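PDB 2DVZ: putative exported protein from Bordetella pertussis, which binds glutamate between the two lobes of a periplasmic binding-protein fold and probably serves as the receptor of a solute transporter. Local coordinates for residues 117-122 with 131-136; 160-163 with 167-170. All coordinates share one frame; numbering follows the deposited sequence.

Contact 1: 117-122 with 131-136; sequences NVVAVN and KGFLEE. With CD (cadmium ion), chain D; CD (cadmium ion), chain E.
Helix 130-138 packs on the end of the long strand 106-121 in one lobe of the periplasmic binding-protein fold, and Phe133 makes the join by reaching Val119 and Val121 with its ring. The two valines are alternate residues of the strand and so present their side chains on the same side of it. With CG anti to the backbone N (chi1 178°), Phe133 holds its ring out from the helix toward them. Val119 CG2 sits by one side of the ring tip, 3.9 Å from CZ of Phe133 and 4.0 Å from CE1. Val121 CG1 lies on the other side of CZ, 3.4 Å from CE2 of Phe133, the tighter of the two contacts, and the Val121 and Phe133 side chains run past each other in opposite directions. Both methyls approach obliquely, and no hydrogen bond joins the two segments, so the contact is purely apolar. The strand is itself an inner member of the mixed sheet, with backbone bonds to strands 192-196 and 210-215 at this level. Phe133 also touches Met212 of strand 210-215, so the helix covers side chains of two neighbouring strands, and Phe125 stacks edge-to-face with its ring. The bound glutamate is about 13 Å from the Val119 side chain, so the contact does not line the ligand pocket. Away from the strand, the helix carries charge. Lys131 NZ forms a salt bridge with Glu135 OE2 (2.9 Å), which accepts on its syn lone pair, one helical turn away, while OE1 of Glu135 binds a cadmium ion. Glu136 OE1 holds a second cadmium at 2.3 Å; its OE2 accepts a 2.9 Å bond from water 1, itself a ligand of that ion, so the carboxylate grips the metal both directly and through water.

Contact 2: 160-163 with 167-170; sequences ESFK and GTDI
Lys163 ties residues 167-170 to the last turns of helix 154-166, taking two backbone N-H groups on its carbonyl and giving one bond from NZ. The backbone bonds converge on one acceptor. Lys163 O receives Thr168 N at 3.1 Å, in the carbonyl plane and on a lone pair, with an N-H...O angle of 152°; Gly167 N lies nearer to Lys163 O, at 2.8 Å, but its bond is bent and weak. The charged bonds gather at the ammonium group of Lys163. Its chain is bent at chi3 (62°), which turns NZ back to Ile170 O at 2.8 Å, nearly along the C=O axis. The same nitrogen forms a salt bridge with Glu160 OE2 at 3.1 Å, on the syn lone pair, and Glu160 OE2 is further held by the hydroxyl of Tyr146. Lysine, carboxylate and loop carbonyl therefore share one polar cluster, which probably fixes the lysine's end. Among the apolar contacts, the Lys163 and Ile170 side chains run past each other in opposite directions, Lys163 CG 3.5 Å from Ile170 CG1. The side chains of Ile170 and Phe162 cross at about a right angle, and the Ile170 CD1 methyl meets the ring obliquely, 3.9 Å from Phe162 CD2. Separately, the Thr168 hydroxyl OG1, hydrogen-bonded to Thr166 OG1, comes obliquely into van der Waals contact with Phe162 CE2 (3.5 Å). Gly167, with positive phi (66°), is the first residue to leave the helix, and its turn, with Thr168 N returning to Lys163 O, caps the C-terminal end of the helix of a beta-alpha-beta crossover between parallel strands 145-148 and 171-174.

From the N terminus, the chain runs along strand 106-121, and contact 1 closes the eight-residue connection to helix 130-138, setting that helix against the sheet. It then passes through strand 145-148 into helix 154-166, where contact 2 spans only the last three residues of the helix and fastens the chain leaving it, before strand 171-174. The two are in series, neither nesting nor crossing, with centres 11 Å apart. They nevertheless touch: Phe133 CE1 lies 3.5 Å from Phe162 CZ, and Leu134 CD2 also reaches that CZ atom. Helices 130-138 and 154-166 are thereby packed against each other within the same lobe.

Contact 1: 117-122 with 131-136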
# COMPACT_ATOMS: atom_id res chain seq x y z
N ASN A 117 6.68 2.49 -3.65
CA ASN A 117 6.50 1.20 -4.30
C ASN A 117 7.82 0.75 -4.95
O ASN A 117 8.78 1.54 -5.08
CB ASN A 117 5.35 1.24 -5.30
CG ASN A 117 3.98 1.24 -4.65
OD1 ASN A 117 2.96 1.40 -5.34
ND2 ASN A 117 3.93 1.06 -3.34
N VAL A 118 7.89 -0.53 -5.30
CA VAL A 118 9.13 -1.14 -5.76
C VAL A 118 8.81 -2.24 -6.75
O VAL A 118 7.86 -2.96 -6.54
CB VAL A 118 9.99 -1.70 -4.58
CG1 VAL A 118 9.28 -2.88 -3.78
CG2 VAL A 118 11.44 -2.05 -5.05
N VAL A 119 9.61 -2.34 -7.82
CA VAL A 119 9.59 -3.56 -8.64
C VAL A 119 10.88 -4.33 -8.32
O VAL A 119 12.00 -3.81 -8.44
CB VAL A 119 9.34 -3.30 -10.19
CG1 VAL A 119 10.40 -2.40 -10.85
CG2 VAL A 119 9.17 -4.62 -10.96
N ALA A 120 10.72 -5.57 -7.87
CA ALA A 120 11.84 -6.37 -7.51
C ALA A 120 11.82 -7.71 -8.24
O ALA A 120 10.76 -8.16 -8.78
CB ALA A 120 11.92 -6.54 -5.97
N VAL A 121 13.00 -8.33 -8.30
CA VAL A 121 13.14 -9.61 -8.95
C VAL A 121 13.77 -10.64 -8.00
O VAL A 121 14.47 -10.30 -7.03
CB VAL A 121 13.87 -9.56 -10.36
CG1 VAL A 121 13.10 -8.74 -11.34
CG2 VAL A 121 15.32 -9.05 -10.26
N ASN A 122 13.47 -11.89 -8.27
CA ASN A 122 14.27 -12.96 -7.69
C ASN A 122 15.74 -12.78 -8.16
O ASN A 122 15.98 -12.46 -9.32
CB ASN A 122 13.68 -14.34 -8.07
CG ASN A 122 14.47 -15.48 -7.48
OD1 ASN A 122 15.52 -15.87 -8.01
ND2 ASN A 122 13.99 -16.00 -6.36
N LYS A 131 17.63 -1.20 -17.11
CA LYS A 131 17.90 -1.30 -18.55
C LYS A 131 17.89 -2.73 -19.06
O LYS A 131 17.21 -3.03 -20.06
CB LYS A 131 19.26 -0.64 -18.90
CG LYS A 131 19.53 -0.62 -20.40
CD LYS A 131 20.69 0.24 -20.77
CE LYS A 131 21.03 0.03 -22.27
NZ LYS A 131 21.64 -1.33 -22.55
N GLY A 132 18.64 -3.60 -18.39
CA GLY A 132 18.76 -5.02 -18.75
C GLY A 132 17.54 -5.86 -18.35
O GLY A 132 17.28 -6.95 -18.91
N PHE A 133 16.85 -5.36 -17.33
CA PHE A 133 15.57 -5.85 -16.87
C PHE A 133 14.52 -5.81 -18.00
O PHE A 133 13.95 -6.82 -18.39
CB PHE A 133 15.19 -5.03 -15.62
CG PHE A 133 13.85 -5.37 -15.03
CD1 PHE A 133 12.95 -4.36 -14.70
CD2 PHE A 133 13.49 -6.72 -14.78
CE1 PHE A 133 11.69 -4.66 -14.12
CE2 PHE A 133 12.22 -7.04 -14.20
CZ PHE A 133 11.34 -6.01 -13.86
N LEU A 134 14.31 -4.62 -18.55
CA LEU A 134 13.48 -4.46 -19.73
C LEU A 134 13.91 -5.30 -20.92
O LEU A 134 13.08 -5.95 -21.52
CB LEU A 134 13.43 -2.97 -20.11
CG LEU A 134 12.72 -2.03 -19.13
CD1 LEU A 134 12.41 -0.74 -19.86
CD2 LEU A 134 11.43 -2.67 -18.62
N GLU A 135 15.20 -5.28 -21.27
CA GLU A 135 15.73 -6.10 -22.34
C GLU A 135 15.32 -7.56 -22.20
O GLU A 135 14.70 -8.09 -23.13
CB GLU A 135 17.24 -5.99 -22.41
CG GLU A 135 17.68 -4.75 -23.15
CD GLU A 135 19.10 -4.34 -22.86
OE1 GLU A 135 19.88 -5.22 -22.45
OE2 GLU A 135 19.44 -3.15 -23.03
N GLU A 136 15.65 -8.17 -21.06
CA GLU A 136 15.27 -9.56 -20.72
C GLU A 136 13.75 -9.86 -20.88
O GLU A 136 13.37 -10.89 -21.46
CB GLU A 136 15.75 -9.90 -19.29
CG GLU A 136 15.31 -11.25 -18.68
CD GLU A 136 15.81 -12.51 -19.41
OE1 GLU A 136 16.80 -12.43 -20.19
OE2 GLU A 136 15.22 -13.60 -19.20
CD CD D . 22.12 -5.34 -21.47
CD CD E . 17.98 -13.88 -21.52
O HOH W 1 16.80 -15.56 -20.57
O HOH W 2 21.93 -3.57 -19.55
O HOH W 3 19.43 -11.90 -22.81
O HOH W 4 19.88 -14.58 -20.06

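Contact 2: 160-163 with 167-170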
# COMPACT_ATOMS: atom_id res chain seq x y z
N GLU A 160 0.32 -3.65 -14.36
CA GLU A 160 -0.34 -3.47 -15.63
C GLU A 160 0.06 -2.16 -16.27
O GLU A 160 0.22 -2.07 -17.48
CB GLU A 160 -1.86 -3.53 -15.44
CG GLU A 160 -2.42 -4.98 -15.18
CD GLU A 160 -1.87 -6.04 -16.17
OE1 GLU A 160 -2.06 -5.90 -17.40
OE2 GLU A 160 -1.23 -7.02 -15.70
N SER A 161 0.19 -1.14 -15.43
CA SER A 161 0.79 0.15 -15.83
C SER A 161 2.23 0.03 -16.35
O SER A 161 2.60 0.68 -17.35
CB SER A 161 0.75 1.14 -14.66
OG SER A 161 -0.58 1.59 -14.55
N PHE A 162 3.02 -0.79 -15.66
CA PHE A 162 4.38 -1.07 -16.04
C PHE A 162 4.46 -1.71 -17.44
O PHE A 162 5.26 -1.30 -18.31
CB PHE A 162 4.97 -2.01 -14.98
CG PHE A 162 6.38 -2.45 -15.26
CD1 PHE A 162 7.45 -1.77 -14.70
CD2 PHE A 162 6.63 -3.52 -16.12
CE1 PHE A 162 8.73 -2.15 -14.95
CE2 PHE A 162 7.94 -3.92 -16.38
CZ PHE A 162 8.99 -3.23 -15.79
N LYS A 163 3.64 -2.74 -17.63
CA LYS A 163 3.51 -3.45 -18.90
C LYS A 163 3.19 -2.48 -20.04
O LYS A 163 3.85 -2.49 -21.07
CB LYS A 163 2.42 -4.53 -18.77
CG LYS A 163 2.89 -5.69 -17.98
CD LYS A 163 1.79 -6.63 -17.56
CE LYS A 163 1.07 -7.25 -18.73
NZ LYS A 163 0.11 -8.26 -18.17
N GLY A 167 6.03 -1.59 -22.65
CA GLY A 167 5.86 -2.53 -23.74
C GLY A 167 6.37 -3.92 -23.38
O GLY A 167 7.07 -4.58 -24.17
N THR A 168 6.02 -4.38 -22.18
CA THR A 168 6.37 -5.72 -21.76
C THR A 168 5.11 -6.53 -21.53
O THR A 168 4.00 -5.96 -21.49
CB THR A 168 7.32 -5.71 -20.54
OG1 THR A 168 6.74 -4.91 -19.51
CG2 THR A 168 8.73 -5.11 -20.91
N ASP A 169 5.27 -7.85 -21.42
CA ASP A 169 4.17 -8.81 -21.29
C ASP A 169 4.64 -9.80 -20.26
O ASP A 169 5.58 -10.56 -20.47
CB ASP A 169 3.88 -9.49 -22.64
CG ASP A 169 2.89 -10.67 -22.55
OD1 ASP A 169 2.46 -11.10 -21.45
OD2 ASP A 169 2.54 -11.19 -23.64
N ILE A 170 3.97 -9.75 -19.11
CA ILE A 170 4.36 -10.50 -17.93
C ILE A 170 3.06 -10.86 -17.29
O ILE A 170 2.07 -10.12 -17.44
CB ILE A 170 5.37 -9.72 -16.97
CG1 ILE A 170 4.99 -8.25 -16.77
CG2 ILE A 170 6.72 -9.60 -17.63
CD1 ILE A 170 6.15 -7.34 -16.12